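Local coordinates for outer surface protein (Bacillus cereus ATCC 14579, PDB 1X7F) that probably acts as a 6-phospho-N-acetylmuramidase, a glycosidase that releases N-acetylmuramic acid 6-phosphate from cell-wall disaccharides, at residues S306-V309 and R310-Y313; I204-H207 and V208-I211. One frame throughout, in Å; residues are numbered along the deposited sequence. Where two conformers were deposited one is given.

Overall arrangement
The two contacts lie in different parts of a two-part chain, on opposite sides of its centre. Interaction 2 comes first in sequence: residues 204-211 leave strand 201-204, the seventh strand of an eight-stranded parallel sheet that matches a TIM barrel, and form a turn beside helix 256-264. Interaction 1 follows about a hundred residues later, where edge strand 303-306 of the seven-stranded mixed sheet runs into the short helix 309-313. The centres of interactions 1 and 2 are about 42 Å apart and the nearest atoms of interactions 1 and 2 about 28 Å, so they do not touch and share no helix, strand or sheet. Each is a local exit from a strand: one in the probable catalytic barrel, the other in the C-terminal part.

Interaction 1. Residues S306-V309 and R310-Y313; sequences STEV and RKKY
R310 N reaches back to T307 O at 3.4 Å, a weak bond that opens the tight turn carrying the chain from edge strand 303-306 of the mixed sheet into the short helix 309-313. The first bonds run from each residue to the third one before it, and all are long or bent. R310 lays its aliphatic chain past the same T307 carbonyl; in one of its two conformers R310 NH1 is hydrogen-bonded to K340 O, so this hold is less certain. K311 N repeats the pattern with a weak bond to E308 O, while its side chain runs alongside that of E308. Bends at chi3 (-75°) and chi4 (-53°) turn the K311 ammonium over the carboxylate. There K311 NZ forms a salt bridge with E308 OE2 at 2.7 Å. It approaches from above the carboxylate plane, 58° out of it. This pair is on the exposed side of the turn. K312 N then makes a weak bond of 3.2 Å to V309 O, and Y313 N makes another to that same oxygen, which is thus shared by two successive amides. Y313 turns inward onto V283, R286 and A287 of helix 282-289, with its OH bonded to E291 OE2. Its ring edge faces back to V309: Y313 CD1 lies 3.2 Å from V309 O, near the ring plane, and 3.8 Å from V309 CG1.

Interaction 2. Residues I204-H207 and V208-I211; sequences ITSH and VANI
S206 and A209 meet through a hydroxyl that gathers two backbone amides. S206 OG accepts a nearly straight bond from A209 N (3.0 Å, 175°) and a somewhat more bent one from V208 N (3.1 Å, 158°). The hydroxyl stands opposite the backbone N across the CA-CB bond (chi1 163°), which swings it forward over the amides that follow. It is also bonded to E258 OE1 of helix 256-264, presumably as donor since both amides give to it, and E258 OE2 takes H207 N, so one carboxylate holds two successive residues of the turn. The H207 imidazole is bonded through NE2 to L229 O. A water spans the two sides of the loop, donating to S206 O at 2.9 Å and to A209 O at 2.6 Å. Apolar contact is slight: A209 CB rests against S206 CB at 3.6 Å. Just beyond, the chain bulges against A252, with N210 and I211 opposite that single residue, as in a classic-type beta bulge. The V208 N bond to S206 OG makes an ST turn, and A209 N adds a second bond to the same hydroxyl, in the loop that follows the seventh strand of what is probably a TIM barrel, at the strand end where such barrels commonly carry their active sites.

Interaction 1. Residues S306-V309 and R310-Y313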
ATOM      1  N   SER A 306       6.056 -18.658  15.554  1.00 37.29           N
ATOM      2  CA  SER A 306       5.533 -17.739  16.551  1.00 38.87           C
ATOM      3  C   SER A 306       5.690 -18.405  17.924  1.00 39.50           C
ATOM      4  O   SER A 306       4.790 -19.093  18.411  1.00 39.78           O
ATOM      5  CB  SER A 306       4.069 -17.402  16.226  1.00 38.43           C
ATOM      6  OG  SER A 306       3.542 -16.454  17.138  1.00 40.19           O
ATOM      7  N   THR A 307       6.853 -18.199  18.539  1.00 40.85           N
ATOM      8  CA  THR A 307       7.274 -18.995  19.702  1.00 41.87           C
ATOM      9  C   THR A 307       6.747 -18.526  21.045  1.00 42.34           C
ATOM     10  O   THR A 307       6.598 -19.333  21.957  1.00 42.54           O
ATOM     11  CB  THR A 307       8.815 -19.132  19.767  1.00 42.33           C
ATOM     12  OG1 THR A 307       9.417 -17.830  19.668  1.00 40.76           O
ATOM     13  CG2 THR A 307       9.353 -19.935  18.552  1.00 39.02           C
ATOM     14  N   GLU A 308       6.476 -17.230  21.166  1.00 43.75           N
ATOM     15  CA  GLU A 308       5.857 -16.678  22.375  1.00 45.65           C
ATOM     16  C   GLU A 308       4.427 -17.183  22.620  1.00 45.63           C
ATOM     17  O   GLU A 308       3.960 -17.189  23.747  1.00 47.05           O
ATOM     18  CB  GLU A 308       5.884 -15.145  22.350  1.00 46.18           C
ATOM     19  CG  GLU A 308       7.280 -14.540  22.346  1.00 50.15           C
ATOM     20  CD  GLU A 308       8.007 -14.737  23.670  1.00 57.10           C
ATOM     21  OE1 GLU A 308       7.690 -14.020  24.655  1.00 57.79           O
ATOM     22  OE2 GLU A 308       8.906 -15.614  23.723  1.00 59.51           O
ATOM     23  N   VAL A 309       3.748 -17.615  21.566  1.00 46.18           N
ATOM     24  CA  VAL A 309       2.391 -18.169  21.660  1.00 46.93           C
ATOM     25  C   VAL A 309       2.306 -19.426  22.526  1.00 47.05           C
ATOM     26  O   VAL A 309       1.340 -19.598  23.272  1.00 46.80           O
ATOM     27  CB  VAL A 309       1.786 -18.448  20.234  1.00 47.36           C
ATOM     28  CG1 VAL A 309       0.795 -19.609  20.231  1.00 46.81           C
ATOM     29  CG2 VAL A 309       1.127 -17.199  19.699  1.00 48.01           C
ATOM     30  N   ARG A 310       3.324 -20.287  22.446  0.50 47.11           N
ATOM     31  CA  ARG A 310       3.297 -21.589  23.130  0.50 47.28           C
ATOM     32  C   ARG A 310       3.514 -21.530  24.641  0.50 46.99           C
ATOM     33  O   ARG A 310       3.394 -22.544  25.326  0.50 47.90           O
ATOM     34  CB  ARG A 310       4.266 -22.591  22.477  0.50 47.61           C
ATOM     35  CG  ARG A 310       5.717 -22.472  22.896  0.50 47.59           C
ATOM     36  CD  ARG A 310       6.676 -23.279  22.035  0.50 46.56           C
ATOM     37  NE  ARG A 310       7.991 -22.644  21.983  0.50 46.02           N
ATOM     38  CZ  ARG A 310       9.045 -23.021  22.697  0.50 44.21           C
ATOM     39  NH1 ARG A 310       8.968 -24.056  23.522  0.50 44.03           N
ATOM     40  NH2 ARG A 310      10.190 -22.368  22.575  0.50 43.64           N
ATOM     41  N   LYS A 311       3.841 -20.351  25.155  1.00 46.32           N
ATOM     42  CA  LYS A 311       3.863 -20.115  26.593  1.00 45.39           C
ATOM     43  C   LYS A 311       2.454 -19.968  27.167  1.00 44.05           C
ATOM     44  O   LYS A 311       2.173 -20.444  28.268  1.00 43.54           O
ATOM     45  CB  LYS A 311       4.674 -18.862  26.916  1.00 46.71           C
ATOM     46  CG  LYS A 311       6.177 -19.087  26.984  1.00 50.23           C
ATOM     47  CD  LYS A 311       6.857 -18.001  27.835  1.00 54.13           C
ATOM     48  CE  LYS A 311       6.951 -16.678  27.076  1.00 55.03           C
ATOM     49  NZ  LYS A 311       7.591 -16.894  25.747  1.00 54.53           N
ATOM     50  N   LYS A 312       1.576 -19.308  26.414  1.00 42.16           N
ATOM     51  CA  LYS A 312       0.193 -19.108  26.829  1.00 41.94           C
ATOM     52  C   LYS A 312      -0.682 -20.332  26.600  1.00 41.18           C
ATOM     53  O   LYS A 312      -1.716 -20.482  27.250  1.00 41.73           O
ATOM     54  CB  LYS A 312      -0.429 -17.909  26.107  1.00 41.82           C
ATOM     55  CG  LYS A 312       0.215 -16.577  26.436  1.00 44.10           C
ATOM     56  CD  LYS A 312      -0.192 -15.499  25.431  1.00 49.89           C
ATOM     57  CE  LYS A 312      -1.506 -14.857  25.817  1.00 51.17           C
ATOM     58  NZ  LYS A 312      -1.390 -14.146  27.134  1.00 55.19           N
ATOM     59  N   TYR A 313      -0.273 -21.201  25.679  1.00 39.91           N
ATOM     60  CA  TYR A 313      -1.143 -22.284  25.226  1.00 39.71           C
ATOM     61  C   TYR A 313      -0.663 -23.689  25.583  1.00 39.71           C
ATOM     62  O   TYR A 313      -1.308 -24.675  25.228  1.00 39.49           O
ATOM     63  CB  TYR A 313      -1.449 -22.137  23.725  1.00 38.84           C
ATOM     64  CG  TYR A 313      -2.346 -20.935  23.448  1.00 40.02           C
ATOM     65  CD1 TYR A 313      -1.810 -19.707  23.043  1.00 37.54           C
ATOM     66  CD2 TYR A 313      -3.729 -21.016  23.633  1.00 40.41           C
ATOM     67  CE1 TYR A 313      -2.632 -18.594  22.808  1.00 38.64           C
ATOM     68  CE2 TYR A 313      -4.562 -19.914  23.392  1.00 40.05           C
ATOM     69  CZ  TYR A 313      -4.007 -18.709  22.984  1.00 38.49           C
ATOM     70  OH  TYR A 313      -4.826 -17.629  22.755  1.00 39.85           O
TER

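Interaction 2. Residues I204-H207 and V208-I211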
ATOM      1  N   ILE A 204      -2.410   2.157  -6.755  1.00 36.22           N
ATOM      2  CA  ILE A 204      -3.058   0.861  -6.886  1.00 34.89           C
ATOM      3  C   ILE A 204      -4.295   1.008  -7.767  1.00 35.24           C
ATOM      4  O   ILE A 204      -4.783   2.117  -8.009  1.00 34.49           O
ATOM      5  CB  ILE A 204      -3.437   0.283  -5.497  1.00 35.98           C
ATOM      6  CG1 ILE A 204      -4.521   1.134  -4.806  1.00 36.23           C
ATOM      7  CG2 ILE A 204      -2.184   0.076  -4.645  1.00 31.95           C
ATOM      8  CD1 ILE A 204      -5.001   0.559  -3.480  1.00 34.58           C
ATOM      9  N   THR A 205      -4.805  -0.115  -8.250  1.00 35.57           N
ATOM     10  CA  THR A 205      -5.913  -0.083  -9.184  1.00 35.53           C
ATOM     11  C   THR A 205      -7.178  -0.742  -8.643  1.00 36.09           C
ATOM     12  O   THR A 205      -7.143  -1.823  -8.034  1.00 36.46           O
ATOM     13  CB  THR A 205      -5.486  -0.688 -10.532  1.00 35.32           C
ATOM     14  OG1 THR A 205      -6.511  -0.470 -11.512  1.00 37.78           O
ATOM     15  CG2 THR A 205      -5.345  -2.209 -10.451  1.00 34.66           C
ATOM     16  N   SER A 206      -8.290  -0.055  -8.858  1.00 36.22           N
ATOM     17  CA  SER A 206      -9.614  -0.577  -8.583  1.00 36.16           C
ATOM     18  C   SER A 206     -10.072  -1.496  -9.718  1.00 36.60           C
ATOM     19  O   SER A 206      -9.701  -1.307 -10.889  1.00 37.00           O
ATOM     20  CB  SER A 206     -10.584   0.586  -8.399  1.00 35.43           C
ATOM     21  OG  SER A 206     -11.930   0.172  -8.510  1.00 36.24           O
ATOM     22  N   HIS A 207     -10.877  -2.494  -9.364  1.00 37.01           N
ATOM     23  CA  HIS A 207     -11.430  -3.428 -10.344  1.00 37.25           C
ATOM     24  C   HIS A 207     -12.875  -3.082 -10.719  1.00 37.34           C
ATOM     25  O   HIS A 207     -13.503  -3.780 -11.517  1.00 37.79           O
ATOM     26  CB  HIS A 207     -11.257  -4.873  -9.850  1.00 36.77           C
ATOM     27  CG  HIS A 207      -9.826  -5.221  -9.581  1.00 36.93           C
ATOM     28  ND1 HIS A 207      -8.856  -5.198 -10.566  1.00 35.58           N
ATOM     29  CD2 HIS A 207      -9.183  -5.519  -8.428  1.00 35.27           C
ATOM     30  CE1 HIS A 207      -7.689  -5.516 -10.040  1.00 34.28           C
ATOM     31  NE2 HIS A 207      -7.858  -5.703  -8.742  1.00 37.10           N
ATOM     32  N   VAL A 208     -13.374  -1.979 -10.160  1.00 37.12           N
ATOM     33  CA  VAL A 208     -14.698  -1.467 -10.472  1.00 36.87           C
ATOM     34  C   VAL A 208     -14.570  -0.184 -11.308  1.00 37.22           C
ATOM     35  O   VAL A 208     -15.279  -0.019 -12.296  1.00 37.07           O
ATOM     36  CB  VAL A 208     -15.525  -1.208  -9.172  1.00 37.05           C
ATOM     37  CG1 VAL A 208     -16.911  -0.705  -9.492  1.00 36.07           C
ATOM     38  CG2 VAL A 208     -15.617  -2.486  -8.324  1.00 36.95           C
ATOM     39  N   ALA A 209     -13.658   0.702 -10.898  1.00 36.68           N
ATOM     40  CA  ALA A 209     -13.406   1.983 -11.558  1.00 36.89           C
ATOM     41  C   ALA A 209     -13.265   1.884 -13.083  1.00 37.54           C
ATOM     42  O   ALA A 209     -12.597   0.981 -13.598  1.00 37.37           O
ATOM     43  CB  ALA A 209     -12.177   2.648 -10.951  1.00 36.60           C
ATOM     44  N   ASN A 210     -13.904   2.821 -13.788  1.00 38.02           N
ATOM     45  CA  ASN A 210     -13.918   2.857 -15.257  1.00 39.63           C
ATOM     46  C   ASN A 210     -13.205   4.042 -15.901  1.00 39.13           C
ATOM     47  O   ASN A 210     -13.085   4.091 -17.119  1.00 39.58           O
ATOM     48  CB  ASN A 210     -15.365   2.791 -15.769  1.00 40.60           C
ATOM     49  CG  ASN A 210     -15.939   1.398 -15.660  1.00 44.15           C
ATOM     50  OD1 ASN A 210     -15.218   0.409 -15.841  1.00 50.62           O
ATOM     51  ND2 ASN A 210     -17.225   1.302 -15.351  1.00 43.76           N
ATOM     52  N   ILE A 211     -12.740   4.988 -15.082  1.00 38.82           N
ATOM     53  CA  ILE A 211     -12.157   6.238 -15.578  1.00 37.51           C
ATOM     54  C   ILE A 211     -10.652   6.318 -15.334  1.00 37.47           C
ATOM     55  O   ILE A 211     -10.178   6.076 -14.228  1.00 37.87           O
ATOM     56  CB  ILE A 211     -12.873   7.481 -14.951  1.00 37.49           C
ATOM     57  CG1 ILE A 211     -14.374   7.456 -15.256  1.00 35.26           C
ATOM     58  CG2 ILE A 211     -12.238   8.789 -15.453  1.00 35.76           C
ATOM     59  CD1 ILE A 211     -15.204   8.372 -14.345  1.00 36.74           C
TER
HETATM   60  O   HOH W   1     -11.469  -1.318 -13.157  1.00 33.74           O